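Local coordinates for uncharacterized protein (Thermus thermophilus HB8, PDB 6SCE) that probably cleaves DNA as a nuclease of type III CRISPR defence that is switched on by binding cyclic oligoadenylate, at residues L187-W192 with L225-Y230; Y230-L235 with V262-P267; P288-L293 with G313-Y318. One frame throughout, in Å; residues are numbered along the deposited sequence.

Interaction 1. Residues L187-W192 with L225-Y230; sequences LPYWYW and LPVVPY
Three aromatic rings of 187-192 meet 225-230 in three ways. V228 CG1 stands over one face of the W192 indole, a CH-pi contact 4.0 Å from the centroid of the five-membered ring, while V228 CG2 packs on W192 CB. P229 CD lies over one face of the Y191 ring, displaced toward its rim, and P229 CG comes within 3.3 Å of Y191 OH. At the edge of Y189, near the ring plane, sits V227 CG2, 4.1 Å from Y189 CD2; L225 CB meets the same ring obliquely.

The backbones pair as parallel strands of one beta-alpha-beta unit, whose helix is 206-220. W190 N donates to L225 O (3.1 Å), W190 O takes the N-H of V227 (2.9 Å), and W192 N reaches V227 O (2.9 Å). The bond from L225 N to P188 O is weak.

The polar ends look past this pairing: Y189 OH to L116 N, W190 NE1 to E215 and W192 NE1 to H231. The polar atoms of these three side chains are thus satisfied by other parts of the fold, leaving backbone bonds to set the parallel register and side chains to add apolar and CH-pi packing.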
loop_
_atom_site.group_PDB
_atom_site.type_symbol
_atom_site.label_atom_id
_atom_site.label_comp_id
_atom_site.label_asym_id
_atom_site.label_seq_id
_atom_site.Cartn_x
_atom_site.Cartn_y
_atom_site.Cartn_z
ATOM N N LEU A 187 4.202 -9.700 -17.003
ATOM C CA LEU A 187 3.534 -9.296 -15.784
ATOM C C LEU A 187 2.494 -10.312 -15.333
ATOM O O LEU A 187 1.893 -11.015 -16.180
ATOM C CB LEU A 187 2.883 -7.926 -15.966
ATOM C CG LEU A 187 3.793 -6.727 -16.236
ATOM C CD1 LEU A 187 2.889 -5.524 -16.462
ATOM C CD2 LEU A 187 4.738 -6.537 -15.073
ATOM N N PRO A 188 2.325 -10.452 -13.998
ATOM C CA PRO A 188 1.398 -11.407 -13.431
ATOM C C PRO A 188 0.027 -10.816 -13.166
ATOM O O PRO A 188 -0.086 -9.666 -12.732
ATOM C CB PRO A 188 2.067 -11.775 -12.106
ATOM C CG PRO A 188 2.719 -10.496 -11.700
ATOM C CD PRO A 188 3.076 -9.751 -12.934
ATOM N N TYR A 189 -0.978 -11.666 -13.347
ATOM C CA TYR A 189 -2.391 -11.345 -13.146
ATOM C C TYR A 189 -3.044 -12.544 -12.476
ATOM O O TYR A 189 -2.708 -13.683 -12.784
ATOM C CB TYR A 189 -3.083 -11.073 -14.485
ATOM C CG TYR A 189 -2.457 -9.952 -15.273
ATOM C CD1 TYR A 189 -1.335 -10.178 -16.059
ATOM C CD2 TYR A 189 -2.973 -8.671 -15.226
ATOM C CE1 TYR A 189 -0.736 -9.162 -16.772
ATOM C CE2 TYR A 189 -2.394 -7.638 -15.953
ATOM C CZ TYR A 189 -1.270 -7.887 -16.720
ATOM O OH TYR A 189 -0.676 -6.858 -17.411
ATOM N N TRP A 190 -3.939 -12.286 -11.535
ATOM C CA TRP A 190 -4.711 -13.329 -10.851
ATOM C C TRP A 190 -6.159 -13.038 -11.290
ATOM O O TRP A 190 -6.713 -11.995 -10.990
ATOM C CB TRP A 190 -4.525 -13.206 -9.360
ATOM C CG TRP A 190 -5.183 -14.250 -8.493
ATOM C CD1 TRP A 190 -5.966 -14.017 -7.407
ATOM C CD2 TRP A 190 -5.106 -15.673 -8.631
ATOM N NE1 TRP A 190 -6.391 -15.206 -6.845
ATOM C CE2 TRP A 190 -5.880 -16.239 -7.585
ATOM C CE3 TRP A 190 -4.471 -16.520 -9.535
ATOM C CZ2 TRP A 190 -6.028 -17.614 -7.420
ATOM C CZ3 TRP A 190 -4.617 -17.904 -9.376
ATOM C CH2 TRP A 190 -5.376 -18.432 -8.316
ATOM N N TYR A 191 -6.694 -13.944 -12.084
ATOM C CA TYR A 191 -7.925 -13.704 -12.838
ATOM C C TYR A 191 -9.027 -14.615 -12.312
ATOM O O TYR A 191 -8.887 -15.828 -12.264
ATOM C CB TYR A 191 -7.648 -13.953 -14.304
ATOM C CG TYR A 191 -8.790 -13.688 -15.256
ATOM C CD1 TYR A 191 -9.712 -14.688 -15.563
ATOM C CD2 TYR A 191 -8.923 -12.471 -15.886
ATOM C CE1 TYR A 191 -10.750 -14.466 -16.467
ATOM C CE2 TYR A 191 -9.973 -12.243 -16.777
ATOM C CZ TYR A 191 -10.856 -13.255 -17.075
ATOM O OH TYR A 191 -11.874 -12.995 -17.964
ATOM N N TRP A 192 -10.129 -13.990 -11.924
ATOM C CA TRP A 192 -11.254 -14.649 -11.229
ATOM C C TRP A 192 -12.024 -15.501 -12.224
ATOM O O TRP A 192 -12.391 -15.031 -13.293
ATOM C CB TRP A 192 -12.128 -13.549 -10.645
ATOM C CG TRP A 192 -13.496 -13.850 -10.051
ATOM C CD1 TRP A 192 -14.607 -14.259 -10.723
ATOM C CD2 TRP A 192 -13.902 -13.647 -8.688
ATOM N NE1 TRP A 192 -15.672 -14.350 -9.855
ATOM C CE2 TRP A 192 -15.270 -13.973 -8.603
ATOM C CE3 TRP A 192 -13.253 -13.209 -7.541
ATOM C CZ2 TRP A 192 -16.000 -13.886 -7.395
ATOM C CZ3 TRP A 192 -13.959 -13.128 -6.353
ATOM C CH2 TRP A 192 -15.334 -13.469 -6.293
ATOM N N LEU A 225 -2.096 -7.885 -10.588
ATOM C CA LEU A 225 -3.404 -7.268 -10.657
ATOM C C LEU A 225 -4.510 -8.321 -10.426
ATOM O O LEU A 225 -4.549 -9.311 -11.139
ATOM C CB LEU A 225 -3.563 -6.655 -12.049
ATOM C CG LEU A 225 -4.793 -5.784 -12.252
ATOM C CD1 LEU A 225 -4.796 -4.587 -11.325
ATOM C CD2 LEU A 225 -4.811 -5.341 -13.704
ATOM N N PRO A 226 -5.404 -8.108 -9.443
ATOM C CA PRO A 226 -6.553 -9.001 -9.305
ATOM C C PRO A 226 -7.618 -8.565 -10.303
ATOM O O PRO A 226 -8.213 -7.482 -10.158
ATOM C CB PRO A 226 -7.025 -8.760 -7.864
ATOM C CG PRO A 226 -6.047 -7.777 -7.257
ATOM C CD PRO A 226 -5.430 -7.065 -8.420
ATOM N N VAL A 227 -7.842 -9.389 -11.300
ATOM C CA VAL A 227 -8.760 -9.044 -12.382
ATOM C C VAL A 227 -10.036 -9.832 -12.150
ATOM O O VAL A 227 -9.974 -11.054 -12.052
ATOM C CB VAL A 227 -8.183 -9.398 -13.747
ATOM C CG1 VAL A 227 -9.178 -9.011 -14.848
ATOM C CG2 VAL A 227 -6.843 -8.712 -13.981
ATOM N N VAL A 228 -11.164 -9.131 -11.982
ATOM C CA VAL A 228 -12.406 -9.781 -11.614
ATOM C C VAL A 228 -13.520 -9.414 -12.592
ATOM O O VAL A 228 -14.000 -8.267 -12.569
ATOM C CB VAL A 228 -12.820 -9.436 -10.187
ATOM C CG1 VAL A 228 -14.213 -10.016 -9.873
ATOM C CG2 VAL A 228 -11.816 -10.017 -9.208
ATOM N N PRO A 229 -13.867 -10.339 -13.498
ATOM C CA PRO A 229 -14.993 -10.066 -14.416
ATOM C C PRO A 229 -16.272 -10.215 -13.634
ATOM O O PRO A 229 -16.497 -11.252 -12.994
ATOM C CB PRO A 229 -14.850 -11.132 -15.500
ATOM C CG PRO A 229 -13.442 -11.633 -15.367
ATOM C CD PRO A 229 -13.165 -11.564 -13.895
ATOM N N TYR A 230 -17.067 -9.151 -13.600
ATOM C CA TYR A 230 -18.231 -9.143 -12.755
ATOM C C TYR A 230 -19.308 -10.100 -13.290
ATOM O O TYR A 230 -19.325 -10.445 -14.477
ATOM C CB TYR A 230 -18.745 -7.724 -12.500
ATOM C CG TYR A 230 -19.207 -6.933 -13.699
ATOM C CD1 TYR A 230 -20.441 -7.177 -14.282
ATOM C CD2 TYR A 230 -18.430 -5.894 -14.223
ATOM C CE1 TYR A 230 -20.873 -6.428 -15.366
ATOM C CE2 TYR A 230 -18.865 -5.136 -15.298
ATOM C CZ TYR A 230 -20.089 -5.405 -15.869
ATOM O OH TYR A 230 -20.525 -4.663 -16.948
#

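Interaction 2. Residues Y230-L235 with V262-P267; sequences YHKAHL and VDPGRP
An Asx turn built on D263, set within a type I beta turn from D263 to R266, receives Y230 and K232 where strand 225-229 gives way to helix 232-236. In the Asx turn D263 OD1 accepts the N-H of G265 at 2.8 Å, met from above the carboxylate plane. K232 NZ approaches the same oxygen from the opposite face, on its syn side, and closes a salt bridge of 2.8 Å. Two donors therefore grip one oxygen, which probably limits the carboxylate's rotation and would probably favour its charged form. The lysine gets there by leaving with CG anti to its backbone N (chi1 -163°) and bending at chi3.

Y230 supplies the second half of the contact. Its backbone N donates to V262 O (2.9 Å), continuing the sheet pairing past the end of strand 225-229. Y230 CG stands between the backbone N and the carbonyl carbon (chi1 62°), a crowded position that lays the ring against the turn: CE2 lies 3.4 Å from D263 CA, and ring and carboxylate planes are only 28° apart. Beyond the two segments, F247 meets the ring edge-to-face and W250 of helix 240-257 packs against it. P264 crosses Y230 at about a right angle, and its CD sits over the centre of the ring, a CH-pi contact 4.0 Å from the centroid.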
loop_
_atom_site.group_PDB
_atom_site.type_symbol
_atom_site.label_atom_id
_atom_site.label_comp_id
_atom_site.label_asym_id
_atom_site.label_seq_id
_atom_site.Cartn_x
_atom_site.Cartn_y
_atom_site.Cartn_z
ATOM N N TYR A 230 -17.067 -9.151 -13.600
ATOM C CA TYR A 230 -18.231 -9.143 -12.755
ATOM C C TYR A 230 -19.308 -10.100 -13.290
ATOM O O TYR A 230 -19.325 -10.445 -14.477
ATOM C CB TYR A 230 -18.745 -7.724 -12.500
ATOM C CG TYR A 230 -19.207 -6.933 -13.699
ATOM C CD1 TYR A 230 -20.441 -7.177 -14.282
ATOM C CD2 TYR A 230 -18.430 -5.894 -14.223
ATOM C CE1 TYR A 230 -20.873 -6.428 -15.366
ATOM C CE2 TYR A 230 -18.865 -5.136 -15.298
ATOM C CZ TYR A 230 -20.089 -5.405 -15.869
ATOM O OH TYR A 230 -20.525 -4.663 -16.948
ATOM N N HIS A 231 -20.162 -10.531 -12.385
ATOM C CA HIS A 231 -21.168 -11.574 -12.646
ATOM C C HIS A 231 -22.423 -10.970 -13.301
ATOM O O HIS A 231 -23.455 -10.790 -12.654
ATOM C CB HIS A 231 -21.541 -12.237 -11.334
ATOM C CG HIS A 231 -20.483 -13.163 -10.804
ATOM N ND1 HIS A 231 -20.677 -13.946 -9.687
ATOM C CD2 HIS A 231 -19.220 -13.430 -11.236
ATOM C CE1 HIS A 231 -19.589 -14.665 -9.459
ATOM N NE2 HIS A 231 -18.691 -14.374 -10.383
ATOM N N LYS A 232 -22.297 -10.716 -14.586
ATOM C CA LYS A 232 -23.330 -10.073 -15.366
ATOM C C LYS A 232 -24.602 -10.917 -15.380
ATOM O O LYS A 232 -25.692 -10.352 -15.341
ATOM C CB LYS A 232 -22.860 -9.805 -16.786
ATOM C CG LYS A 232 -23.742 -8.782 -17.485
ATOM C CD LYS A 232 -23.270 -8.515 -18.890
ATOM C CE LYS A 232 -22.172 -7.477 -18.912
ATOM N NZ LYS A 232 -21.785 -7.193 -20.316
ATOM N N ALA A 233 -24.467 -12.247 -15.395
ATOM C CA ALA A 233 -25.636 -13.113 -15.355
ATOM C C ALA A 233 -26.426 -12.910 -14.054
ATOM O O ALA A 233 -27.656 -12.894 -14.062
ATOM C CB ALA A 233 -25.261 -14.567 -15.536
ATOM N N HIS A 234 -25.742 -12.708 -12.934
ATOM C CA HIS A 234 -26.453 -12.362 -11.726
ATOM C C HIS A 234 -27.194 -11.017 -11.835
ATOM O O HIS A 234 -28.335 -10.896 -11.372
ATOM C CB HIS A 234 -25.551 -12.310 -10.500
ATOM C CG HIS A 234 -26.294 -12.007 -9.245
ATOM N ND1 HIS A 234 -27.087 -12.940 -8.615
ATOM C CD2 HIS A 234 -26.372 -10.880 -8.501
ATOM C CE1 HIS A 234 -27.610 -12.404 -7.531
ATOM N NE2 HIS A 234 -27.190 -11.153 -7.438
ATOM N N LEU A 235 -26.543 -10.019 -12.402
ATOM C CA LEU A 235 -27.176 -8.706 -12.584
ATOM C C LEU A 235 -28.462 -8.817 -13.446
ATOM O O LEU A 235 -29.457 -8.139 -13.169
ATOM C CB LEU A 235 -26.226 -7.740 -13.271
ATOM C CG LEU A 235 -24.999 -7.301 -12.469
ATOM C CD1 LEU A 235 -24.212 -6.314 -13.301
ATOM C CD2 LEU A 235 -25.377 -6.749 -11.112
ATOM N N VAL A 262 -14.027 -5.880 -14.074
ATOM C CA VAL A 262 -14.143 -5.736 -15.511
ATOM C C VAL A 262 -15.404 -6.361 -16.076
ATOM O O VAL A 262 -15.965 -7.336 -15.540
ATOM C CB VAL A 262 -12.916 -6.284 -16.293
ATOM C CG1 VAL A 262 -11.648 -5.515 -15.941
ATOM C CG2 VAL A 262 -12.721 -7.772 -16.066
ATOM N N ASP A 263 -15.815 -5.796 -17.200
ATOM C CA ASP A 263 -16.983 -6.279 -17.942
ATOM C C ASP A 263 -16.561 -7.559 -18.656
ATOM O O ASP A 263 -15.662 -7.525 -19.487
ATOM C CB ASP A 263 -17.439 -5.158 -18.898
ATOM C CG ASP A 263 -18.645 -5.534 -19.766
ATOM O OD1 ASP A 263 -19.069 -6.713 -19.793
ATOM O OD2 ASP A 263 -19.137 -4.597 -20.433
ATOM N N PRO A 264 -17.197 -8.700 -18.325
ATOM C CA PRO A 264 -16.834 -9.953 -18.962
ATOM C C PRO A 264 -17.113 -9.941 -20.461
ATOM O O PRO A 264 -16.564 -10.744 -21.179
ATOM C CB PRO A 264 -17.711 -10.984 -18.237
ATOM C CG PRO A 264 -18.891 -10.205 -17.768
ATOM C CD PRO A 264 -18.316 -8.872 -17.372
ATOM N N GLY A 265 -17.919 -8.988 -20.918
ATOM C CA GLY A 265 -18.235 -8.866 -22.333
ATOM C C GLY A 265 -17.183 -8.128 -23.124
ATOM O O GLY A 265 -17.329 -8.031 -24.329
ATOM N N ARG A 266 -16.110 -7.630 -22.479
ATOM C CA ARG A 266 -15.096 -6.843 -23.191
ATOM C C ARG A 266 -13.668 -7.381 -23.058
ATOM O O ARG A 266 -13.336 -8.040 -22.077
ATOM C CB ARG A 266 -15.150 -5.394 -22.722
ATOM C CG ARG A 266 -16.492 -4.716 -22.977
ATOM C CD ARG A 266 -16.630 -3.441 -22.160
ATOM N NE ARG A 266 -15.711 -2.405 -22.620
ATOM C CZ ARG A 266 -15.956 -1.562 -23.624
ATOM N NH1 ARG A 266 -17.109 -1.613 -24.296
ATOM N NH2 ARG A 266 -15.048 -0.657 -23.963
ATOM N N PRO A 267 -12.818 -7.113 -24.061
ATOM C CA PRO A 267 -11.410 -7.470 -23.922
ATOM C C PRO A 267 -10.768 -6.634 -22.830
ATOM O O PRO A 267 -11.144 -5.452 -22.628
ATOM C CB PRO A 267 -10.800 -7.089 -25.280
ATOM C CG PRO A 267 -11.963 -6.814 -26.199
ATOM C CD PRO A 267 -13.066 -6.368 -25.302
#

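Interaction 3. Residues P288-L293 with G313-Y318; sequences PQEGPL and GPREVY
E316 reaches from its strand to the backbone of Q289 and E290, and each step of the side chain meets something there. CB stands 4.1 Å from E290 O and CG 3.5 Å from the same oxygen; with CG anti to the carbonyl carbon (chi1 -56°), the extended chain carries the carboxylate to the backbone of the 288-291 loop. CD lies 3.7 Å from Q289 N. OE2 of this buried glutamate then takes a good bond from Q289 N at 2.8 Å on its syn side, 29° out of the carboxylate plane, and a weak one from E290 N. The other oxygen, OE1, is held by H344.

P292, preceded by a cis peptide bond, offers its O to a firm bond from R315 N (2.8 Å) and a weak one from E316 N. In the conformer described here, R315 NH1 donates to G291 O at 2.7 Å, in the guanidinium plane; E290 OE2 lies well out of that plane, so any attraction is probably of charge alone, while E290 CG packs on R315 CD. A water bridges E290 OE1 and R315 O.

Further in, L293 CG and P288 CB sit at the edge of the Y318 ring, with Y318 OH hydrogen-bonded to P286 O. L293 pairs with E316 in parallel register where strands 293-297 and 316-321 start: a beta-alpha-beta unit joined by helix 303-312, consistent with the Rossmann-like core of a CARF domain.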
loop_
_atom_site.group_PDB
_atom_site.type_symbol
_atom_site.label_atom_id
_atom_site.label_comp_id
_atom_site.label_asym_id
_atom_site.label_seq_id
_atom_site.Cartn_x
_atom_site.Cartn_y
_atom_site.Cartn_z
ATOM N N PRO A 288 5.460 28.960 -8.790
ATOM C CA PRO A 288 5.025 29.178 -7.436
ATOM C C PRO A 288 5.065 30.653 -7.063
ATOM O O PRO A 288 5.948 31.371 -7.515
ATOM C CB PRO A 288 6.053 28.411 -6.611
ATOM C CG PRO A 288 7.267 28.402 -7.452
ATOM C CD PRO A 288 6.765 28.292 -8.848
ATOM N N GLN A 289 4.109 31.072 -6.254
ATOM C CA GLN A 289 4.037 32.450 -5.765
ATOM C C GLN A 289 4.326 32.575 -4.277
ATOM O O GLN A 289 4.646 33.661 -3.800
ATOM C CB GLN A 289 2.660 33.026 -6.066
ATOM C CG GLN A 289 2.393 33.127 -7.551
ATOM C CD GLN A 289 1.282 34.088 -7.864
ATOM O OE1 GLN A 289 1.531 35.197 -8.345
ATOM N NE2 GLN A 289 0.044 33.682 -7.574
ATOM N N GLU A 290 4.258 31.464 -3.549
ATOM C CA GLU A 290 4.229 31.488 -2.097
ATOM C C GLU A 290 4.869 30.205 -1.568
ATOM O O GLU A 290 4.596 29.136 -2.086
ATOM C CB GLU A 290 2.766 31.540 -1.676
ATOM C CG GLU A 290 2.478 32.319 -0.417
ATOM C CD GLU A 290 0.992 32.469 -0.164
ATOM O OE1 GLU A 290 0.179 31.902 -0.930
ATOM O OE2 GLU A 290 0.642 33.161 0.809
ATOM N N GLY A 291 5.736 30.320 -0.571
ATOM C CA GLY A 291 6.339 29.169 0.077
ATOM C C GLY A 291 5.773 28.936 1.461
ATOM O O GLY A 291 5.061 29.802 1.982
ATOM N N PRO A 292 6.071 27.790 2.079
ATOM C CA PRO A 292 6.842 26.690 1.472
ATOM C C PRO A 292 6.071 25.919 0.392
ATOM O O PRO A 292 4.830 25.974 0.326
ATOM C CB PRO A 292 7.100 25.746 2.657
ATOM C CG PRO A 292 6.781 26.518 3.882
ATOM C CD PRO A 292 5.758 27.527 3.491
ATOM N N LEU A 293 6.820 25.206 -0.435
ATOM C CA LEU A 293 6.296 24.327 -1.459
ATOM C C LEU A 293 6.519 22.883 -1.065
ATOM O O LEU A 293 7.546 22.551 -0.468
ATOM C CB LEU A 293 7.079 24.491 -2.747
ATOM C CG LEU A 293 6.666 25.506 -3.779
ATOM C CD1 LEU A 293 6.574 26.870 -3.164
ATOM C CD2 LEU A 293 7.683 25.483 -4.899
ATOM N N GLY A 313 4.397 21.886 5.976
ATOM C CA GLY A 313 3.399 22.957 6.130
ATOM C C GLY A 313 3.331 23.849 4.901
ATOM O O GLY A 313 3.537 25.050 4.986
ATOM N N PRO A 314 3.084 23.255 3.723
ATOM C CA PRO A 314 3.156 24.017 2.505
ATOM C C PRO A 314 1.995 24.988 2.290
ATOM O O PRO A 314 0.882 24.738 2.766
ATOM C CB PRO A 314 3.085 22.924 1.430
ATOM C CG PRO A 314 2.224 21.886 2.049
ATOM C CD PRO A 314 2.648 21.870 3.478
ATOM N N ARG A 315 2.290 26.060 1.555
ATOM C CA ARG A 315 1.267 26.961 1.048
ATOM C C ARG A 315 0.864 26.570 -0.381
ATOM O O ARG A 315 -0.239 26.867 -0.809
ATOM C CB ARG A 315 1.748 28.417 1.120
ATOM C CG ARG A 315 2.024 28.904 2.541
ATOM C CD ARG A 315 2.139 30.427 2.605
ATOM N NE ARG A 315 2.056 30.974 3.959
ATOM C CZ ARG A 315 3.096 31.149 4.769
ATOM N NH1 ARG A 315 4.312 30.809 4.377
ATOM N NH2 ARG A 315 2.915 31.668 5.980
ATOM N N GLU A 316 1.765 25.907 -1.116
ATOM C CA GLU A 316 1.470 25.377 -2.446
ATOM C C GLU A 316 2.019 23.946 -2.550
ATOM O O GLU A 316 3.110 23.652 -2.054
ATOM C CB GLU A 316 2.097 26.223 -3.564
ATOM C CG GLU A 316 1.704 27.693 -3.536
ATOM C CD GLU A 316 1.917 28.415 -4.850
ATOM O OE1 GLU A 316 1.679 27.844 -5.935
ATOM O OE2 GLU A 316 2.303 29.592 -4.795
ATOM N N VAL A 317 1.245 23.083 -3.183
ATOM C CA VAL A 317 1.628 21.710 -3.374
ATOM C C VAL A 317 1.508 21.385 -4.847
ATOM O O VAL A 317 0.568 21.806 -5.519
ATOM C CB VAL A 317 0.826 20.750 -2.472
ATOM C CG1 VAL A 317 -0.660 20.804 -2.766
ATOM C CG2 VAL A 317 1.339 19.326 -2.634
ATOM N N TYR A 318 2.487 20.661 -5.353
ATOM C CA TYR A 318 2.485 20.217 -6.731
ATOM C C TYR A 318 2.431 18.712 -6.714
ATOM O O TYR A 318 3.298 18.107 -6.104
ATOM C CB TYR A 318 3.759 20.651 -7.428
ATOM C CG TYR A 318 3.857 22.153 -7.658
ATOM C CD1 TYR A 318 4.229 23.002 -6.633
ATOM C CD2 TYR A 318 3.604 22.705 -8.917
ATOM C CE1 TYR A 318 4.330 24.377 -6.841
ATOM C CE2 TYR A 318 3.690 24.070 -9.130
ATOM C CZ TYR A 318 4.051 24.906 -8.096
ATOM O OH TYR A 318 4.162 26.278 -8.301
HETATM O O HOH W 1 -1.762 29.362 -0.410
#

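Overall arrangement
Interactions 1 and 2 form one continuous structure, their centres 13 Å apart and Y230 common to both. V228 O and V262 N, 2.8 Å apart, probably bond and carry the sheet on to strand 260-262, while the W192 indole of interaction 1 also meets the N-cap residue H231 of interaction 2. Interaction 3 belongs to a separate sheet, its centre about 40 Å from that of interaction 1 and 45 Å from that of interaction 2. The nearest atom of interaction 1 is about 4 Å from the bound nucleic acid, against about 15 Å for interaction 2 and 13 Å for interaction 3, so only the first borders the ligand closely.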